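Local structure of putative uncharacterized protein gbs1890 (Streptococcus agalactiae NEM316, 4TKZ) at residues M1-I6 with I53-I58; E57-T62 with E107-L112. The protein probably serves as the cytoplasmic EIIA component of a mannose-family sugar phosphotransferase system, passing phosphoryl groups during sugar uptake. One frame throughout, in Å; residues are numbered along the deposited sequence.

Contact 1 (M1-I6 with I53-I58); sequences MIKIII and IDFKEI
K3 is extended along its whole length, its chi1 of -178° carrying CG away from its own nitrogen, and it runs straight across the ring of F55, which a chi2 of 86° turns with one face to the lysine. K3 CD sits over the middle of that face, 3.6 Å from the centroid of the F55 ring, in a CH-pi contact, while K3 NZ continues to a salt bridge with E51 on helix 41-52. M1 brings its sulfur in obliquely: M1 SD lies 3.9 Å from F55 CD2, a Met-aromatic contact. These side chains close over one end of the pair of parallel strands 3-9 and 57-62, in the middle of an open alpha/beta sheet of strand order 2-1-3-4. K3 N donates to E57 O at 3.0 Å, and K3 lies opposite I58. One step earlier, a water takes over, giving a hydrogen to M1 O and accepting one from E57 N at 2.9 Å. Further along, on the face covered by helix 41-52, I5 CD1 meets I58 CG2 at 3.7 Å, both isoleucines also touching V52.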
loop_
_atom_site.group_PDB
_atom_site.type_symbol
_atom_site.label_atom_id
_atom_site.label_comp_id
_atom_site.label_asym_id
_atom_site.label_seq_id
_atom_site.Cartn_x
_atom_site.Cartn_y
_atom_site.Cartn_z
ATOM N N MET A 1 -7.804 -16.750 17.084
ATOM C CA MET A 1 -7.265 -16.159 15.867
ATOM C C MET A 1 -7.456 -14.644 15.863
ATOM O O MET A 1 -8.347 -14.116 16.536
ATOM C CB MET A 1 -7.959 -16.762 14.644
ATOM C CG MET A 1 -9.367 -16.230 14.385
ATOM S SD MET A 1 -10.673 -16.906 15.445
ATOM C CE MET A 1 -10.686 -18.618 14.915
ATOM N N ILE A 2 -6.607 -13.944 15.120
ATOM C CA ILE A 2 -6.843 -12.534 14.826
ATOM C C ILE A 2 -7.211 -12.424 13.355
ATOM O O ILE A 2 -6.403 -12.757 12.488
ATOM C CB ILE A 2 -5.598 -11.673 15.119
ATOM C CG1 ILE A 2 -5.312 -11.651 16.623
ATOM C CG2 ILE A 2 -5.793 -10.254 14.598
ATOM C CD1 ILE A 2 -3.886 -11.239 16.994
ATOM N N LYS A 3 -8.436 -11.995 13.067
ATOM C CA LYS A 3 -8.874 -11.859 11.679
ATOM C C LYS A 3 -8.384 -10.543 11.073
ATOM O O LYS A 3 -8.473 -9.486 11.703
ATOM C CB LYS A 3 -10.403 -11.965 11.573
ATOM C CG LYS A 3 -10.901 -11.867 10.137
ATOM C CD LYS A 3 -12.387 -12.112 10.015
ATOM C CE LYS A 3 -12.854 -11.857 8.593
ATOM N NZ LYS A 3 -14.198 -12.459 8.331
ATOM N N ILE A 4 -7.861 -10.613 9.850
ATOM C CA ILE A 4 -7.346 -9.435 9.148
ATOM C C ILE A 4 -8.305 -9.025 8.045
ATOM O O ILE A 4 -8.617 -9.822 7.160
ATOM C CB ILE A 4 -5.949 -9.735 8.542
ATOM C CG1 ILE A 4 -4.960 -10.047 9.656
ATOM C CG2 ILE A 4 -5.431 -8.555 7.707
ATOM C CD1 ILE A 4 -3.610 -10.543 9.157
ATOM N N ILE A 5 -8.777 -7.780 8.100
ATOM C CA ILE A 5 -9.701 -7.295 7.092
ATOM C C ILE A 5 -9.111 -6.083 6.397
ATOM O O ILE A 5 -8.748 -5.088 7.039
ATOM C CB ILE A 5 -11.054 -6.914 7.725
ATOM C CG1 ILE A 5 -11.614 -8.098 8.504
ATOM C CG2 ILE A 5 -12.051 -6.464 6.658
ATOM C CD1 ILE A 5 -12.970 -7.794 9.196
ATOM N N ILE A 6 -9.027 -6.168 5.076
ATOM C CA ILE A 6 -8.500 -5.081 4.268
ATOM C C ILE A 6 -9.627 -4.335 3.564
ATOM O O ILE A 6 -10.360 -4.922 2.749
ATOM C CB ILE A 6 -7.536 -5.625 3.200
ATOM C CG1 ILE A 6 -6.397 -6.419 3.845
ATOM C CG2 ILE A 6 -6.950 -4.485 2.367
ATOM C CD1 ILE A 6 -5.504 -7.143 2.825
ATOM N N ILE A 53 -19.039 -10.596 12.447
ATOM C CA ILE A 53 -20.067 -11.258 13.268
ATOM C C ILE A 53 -19.477 -12.219 14.298
ATOM O O ILE A 53 -19.760 -12.128 15.490
ATOM C CB ILE A 53 -21.043 -12.087 12.399
ATOM C CG1 ILE A 53 -21.744 -11.205 11.366
ATOM C CG2 ILE A 53 -22.064 -12.828 13.284
ATOM C CD1 ILE A 53 -22.561 -11.982 10.344
ATOM N N ASP A 54 -18.631 -13.124 13.823
ATOM C CA ASP A 54 -18.183 -14.240 14.640
ATOM C C ASP A 54 -16.716 -14.153 15.049
ATOM O O ASP A 54 -16.085 -15.173 15.346
ATOM C CB ASP A 54 -18.439 -15.548 13.889
ATOM C CG ASP A 54 -19.907 -15.772 13.612
ATOM O OD1 ASP A 54 -20.649 -16.006 14.582
ATOM O OD2 ASP A 54 -20.323 -15.699 12.433
ATOM N N PHE A 55 -16.175 -12.941 15.076
ATOM C CA PHE A 55 -14.784 -12.750 15.482
ATOM C C PHE A 55 -14.649 -11.742 16.628
ATOM O O PHE A 55 -15.412 -10.779 16.719
ATOM C CB PHE A 55 -13.923 -12.382 14.266
ATOM C CG PHE A 55 -13.839 -13.479 13.240
ATOM C CD1 PHE A 55 -14.816 -13.606 12.256
ATOM C CD2 PHE A 55 -12.796 -14.398 13.266
ATOM C CE1 PHE A 55 -14.761 -14.609 11.326
ATOM C CE2 PHE A 55 -12.728 -15.411 12.326
ATOM C CZ PHE A 55 -13.711 -15.516 11.350
ATOM N N LYS A 56 -13.693 -11.994 17.519
ATOM C CA LYS A 56 -13.537 -11.196 18.730
ATOM C C LYS A 56 -12.320 -10.276 18.637
ATOM O O LYS A 56 -12.313 -9.176 19.202
ATOM C CB LYS A 56 -13.429 -12.136 19.934
ATOM C CG LYS A 56 -13.064 -11.488 21.258
ATOM C CD LYS A 56 -12.902 -12.566 22.329
ATOM C CE LYS A 56 -12.403 -12.003 23.652
ATOM N NZ LYS A 56 -12.118 -13.090 24.638
ATOM N N GLU A 57 -11.298 -10.739 17.919
ATOM C CA GLU A 57 -10.048 -10.004 17.740
ATOM C C GLU A 57 -9.862 -9.728 16.256
ATOM O O GLU A 57 -9.658 -10.656 15.472
ATOM C CB GLU A 57 -8.879 -10.840 18.261
ATOM C CG GLU A 57 -9.045 -11.308 19.703
ATOM C CD GLU A 57 -8.796 -10.210 20.720
ATOM O OE1 GLU A 57 -8.296 -9.131 20.331
ATOM O OE2 GLU A 57 -9.093 -10.429 21.915
ATOM N N ILE A 58 -9.940 -8.456 15.872
ATOM C CA ILE A 58 -10.001 -8.075 14.459
ATOM C C ILE A 58 -9.085 -6.901 14.131
ATOM O O ILE A 58 -9.132 -5.847 14.775
ATOM C CB ILE A 58 -11.446 -7.720 14.037
ATOM C CG1 ILE A 58 -12.358 -8.935 14.195
ATOM C CG2 ILE A 58 -11.503 -7.222 12.599
ATOM C CD1 ILE A 58 -13.710 -8.598 14.786
HETATM O O HOH W 1 -10.966 -13.213 16.435
#

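Contact 2 (E57-T62 with E107-L112); sequences EILVLT and EHVDDL
Across the two segments the CA atoms of E57 and V109 come nearest, 5.7 Å apart, where the extended start of strand 57-62 runs beside the turn that leads into helix 110-122. Beyond H108 the chain coils, and D111 N and L112 N bond back to the carbonyls of H108 and V109. E57 reaches this turn with its side chain. A bend at chi2 (-76°) carries the carboxylate to the backbone of the turn, and V109 N donates to E57 OE1 at 3.1 Å, meeting the oxygen from above the carboxylate plane rather than within it. A water also gives a hydrogen to E57 OE1, at 2.8 Å, and accepts one from D110 N, so a single carboxylate oxygen serves two successive amides of the turn, one directly and one through water. The other oxygen, E57 OE2, comes within 2.6 Å of H108 ND1, with the carboxylate and imidazole planes almost perpendicular (89°). Amides and water gathered here would probably favour the charged form of this buried glutamate. Next to this polar grip the contact becomes apolar. V109 CG2, anti to its own nitrogen, points at the strand and packs against L59 CB at 3.7 Å, while V109 CG1 lies alongside E57 OE1. L59 CD2 and L112 CD2 meet more loosely at 4.2 Å. The arrangement joins the start of a central strand to the turn leading into helix 110-122 across one face of the parallel sheet. L59 also packs on A99 of helix 93-102, L112 reaches S102 at the end of that helix, and K86 of the neighbouring strand 84-89 touches both L59 and V109.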
loop_
_atom_site.group_PDB
_atom_site.type_symbol
_atom_site.label_atom_id
_atom_site.label_comp_id
_atom_site.label_asym_id
_atom_site.label_seq_id
_atom_site.Cartn_x
_atom_site.Cartn_y
_atom_site.Cartn_z
ATOM N N GLU A 57 -11.298 -10.739 17.919
ATOM C CA GLU A 57 -10.048 -10.004 17.740
ATOM C C GLU A 57 -9.862 -9.728 16.256
ATOM O O GLU A 57 -9.658 -10.656 15.472
ATOM C CB GLU A 57 -8.879 -10.840 18.261
ATOM C CG GLU A 57 -9.045 -11.308 19.703
ATOM C CD GLU A 57 -8.796 -10.210 20.720
ATOM O OE1 GLU A 57 -8.296 -9.131 20.331
ATOM O OE2 GLU A 57 -9.093 -10.429 21.915
ATOM N N ILE A 58 -9.940 -8.456 15.872
ATOM C CA ILE A 58 -10.001 -8.075 14.459
ATOM C C ILE A 58 -9.085 -6.901 14.131
ATOM O O ILE A 58 -9.132 -5.847 14.775
ATOM C CB ILE A 58 -11.446 -7.720 14.037
ATOM C CG1 ILE A 58 -12.358 -8.935 14.195
ATOM C CG2 ILE A 58 -11.503 -7.222 12.599
ATOM C CD1 ILE A 58 -13.710 -8.598 14.786
ATOM N N LEU A 59 -8.237 -7.087 13.126
ATOM C CA LEU A 59 -7.392 -5.998 12.679
ATOM C C LEU A 59 -7.875 -5.546 11.313
ATOM O O LEU A 59 -7.882 -6.326 10.361
ATOM C CB LEU A 59 -5.920 -6.438 12.630
ATOM C CG LEU A 59 -4.933 -5.389 12.109
ATOM C CD1 LEU A 59 -4.942 -4.117 12.955
ATOM C CD2 LEU A 59 -3.536 -5.969 12.037
ATOM N N VAL A 60 -8.269 -4.282 11.220
ATOM C CA VAL A 60 -8.738 -3.724 9.960
ATOM C C VAL A 60 -7.693 -2.802 9.348
ATOM O O VAL A 60 -7.322 -1.763 9.925
ATOM C CB VAL A 60 -10.048 -2.941 10.115
ATOM C CG1 VAL A 60 -10.512 -2.469 8.743
ATOM C CG2 VAL A 60 -11.118 -3.800 10.787
ATOM N N LEU A 61 -7.211 -3.182 8.169
ATOM C CA LEU A 61 -6.186 -2.395 7.508
ATOM C C LEU A 61 -6.815 -1.587 6.382
ATOM O O LEU A 61 -7.372 -2.145 5.443
ATOM C CB LEU A 61 -5.094 -3.324 6.965
ATOM C CG LEU A 61 -4.590 -4.290 8.042
ATOM C CD1 LEU A 61 -3.521 -5.218 7.449
ATOM C CD2 LEU A 61 -4.030 -3.496 9.226
ATOM N N THR A 62 -6.729 -0.266 6.467
ATOM C CA THR A 62 -7.379 0.568 5.463
ATOM C C THR A 62 -6.401 1.460 4.771
ATOM O O THR A 62 -5.340 1.755 5.316
ATOM C CB THR A 62 -8.460 1.471 6.076
ATOM O OG1 THR A 62 -7.840 2.490 6.879
ATOM C CG2 THR A 62 -9.416 0.644 6.923
ATOM N N GLU A 107 -2.539 -13.459 21.432
ATOM C CA GLU A 107 -3.948 -13.722 21.678
ATOM C C GLU A 107 -4.788 -12.530 21.235
ATOM O O GLU A 107 -5.838 -12.693 20.606
ATOM C CB GLU A 107 -4.190 -13.977 23.163
ATOM C CG GLU A 107 -3.867 -15.383 23.631
ATOM C CD GLU A 107 -4.839 -15.851 24.693
ATOM O OE1 GLU A 107 -4.664 -16.971 25.217
ATOM O OE2 GLU A 107 -5.784 -15.090 24.998
ATOM N N HIS A 108 -4.311 -11.332 21.563
ATOM C CA HIS A 108 -5.087 -10.113 21.360
ATOM C C HIS A 108 -4.480 -9.170 20.333
ATOM O O HIS A 108 -3.277 -8.929 20.341
ATOM C CB HIS A 108 -5.247 -9.370 22.687
ATOM C CG HIS A 108 -6.053 -10.117 23.703
ATOM N ND1 HIS A 108 -7.413 -9.949 23.842
ATOM C CD2 HIS A 108 -5.688 -11.038 24.625
ATOM C CE1 HIS A 108 -7.853 -10.734 24.811
ATOM N NE2 HIS A 108 -6.826 -11.405 25.302
ATOM N N VAL A 109 -5.335 -8.615 19.478
ATOM C CA VAL A 109 -4.912 -7.660 18.457
ATOM C C VAL A 109 -4.224 -6.422 19.062
ATOM O O VAL A 109 -3.372 -5.809 18.420
ATOM C CB VAL A 109 -6.100 -7.249 17.545
ATOM C CG1 VAL A 109 -7.147 -6.458 18.328
ATOM C CG2 VAL A 109 -5.607 -6.454 16.339
ATOM N N ASP A 110 -4.582 -6.068 20.299
ATOM C CA ASP A 110 -3.933 -4.952 20.992
ATOM C C ASP A 110 -2.415 -5.121 21.067
ATOM O O ASP A 110 -1.663 -4.157 20.938
ATOM C CB ASP A 110 -4.480 -4.797 22.414
ATOM C CG ASP A 110 -5.907 -4.296 22.444
ATOM O OD1 ASP A 110 -6.435 -3.922 21.376
ATOM O OD2 ASP A 110 -6.501 -4.270 23.547
ATOM N N ASP A 111 -1.972 -6.353 21.283
ATOM C CA ASP A 111 -0.554 -6.629 21.478
ATOM C C ASP A 111 0.163 -6.834 20.146
ATOM O O ASP A 111 1.386 -6.944 20.097
ATOM C CB ASP A 111 -0.388 -7.843 22.397
ATOM C CG ASP A 111 -1.101 -7.663 23.728
ATOM O OD1 ASP A 111 -1.070 -6.534 24.262
ATOM O OD2 ASP A 111 -1.705 -8.638 24.230
ATOM N N LEU A 112 -0.612 -6.870 19.064
ATOM C CA LEU A 112 -0.064 -7.053 17.723
ATOM C C LEU A 112 0.108 -5.729 16.972
ATOM O O LEU A 112 1.027 -5.588 16.166
ATOM C CB LEU A 112 -0.938 -8.018 16.907
ATOM C CG LEU A 112 -0.718 -8.097 15.396
ATOM C CD1 LEU A 112 0.611 -8.785 15.072
ATOM C CD2 LEU A 112 -1.879 -8.790 14.693
HETATM O O HOH W 2 -7.127 -6.971 21.737
#

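Strand 57-62 belongs to both contacts, with E57 and I58 shared between them. Contact 1 pairs its start with strand 3-9 inside the sheet; contact 2 joins it to the turn before helix 110-122. Both are largely buried, yet each has one exposed participant, M1 in the first and E107 in the second. Their chemistry divides with the parts of E57: its backbone carbonyl belongs to the strand pairing, its carboxylate to the turn leading into helix 110-122. Accordingly, contact 1 combines main-chain bonding with packing around an aromatic ring, whereas contact 2 rests on a side-chain acceptor and aliphatic packing. Probable bonds from L59 N to K3 O and from L61 N to I5 O continue the strand pairing between them.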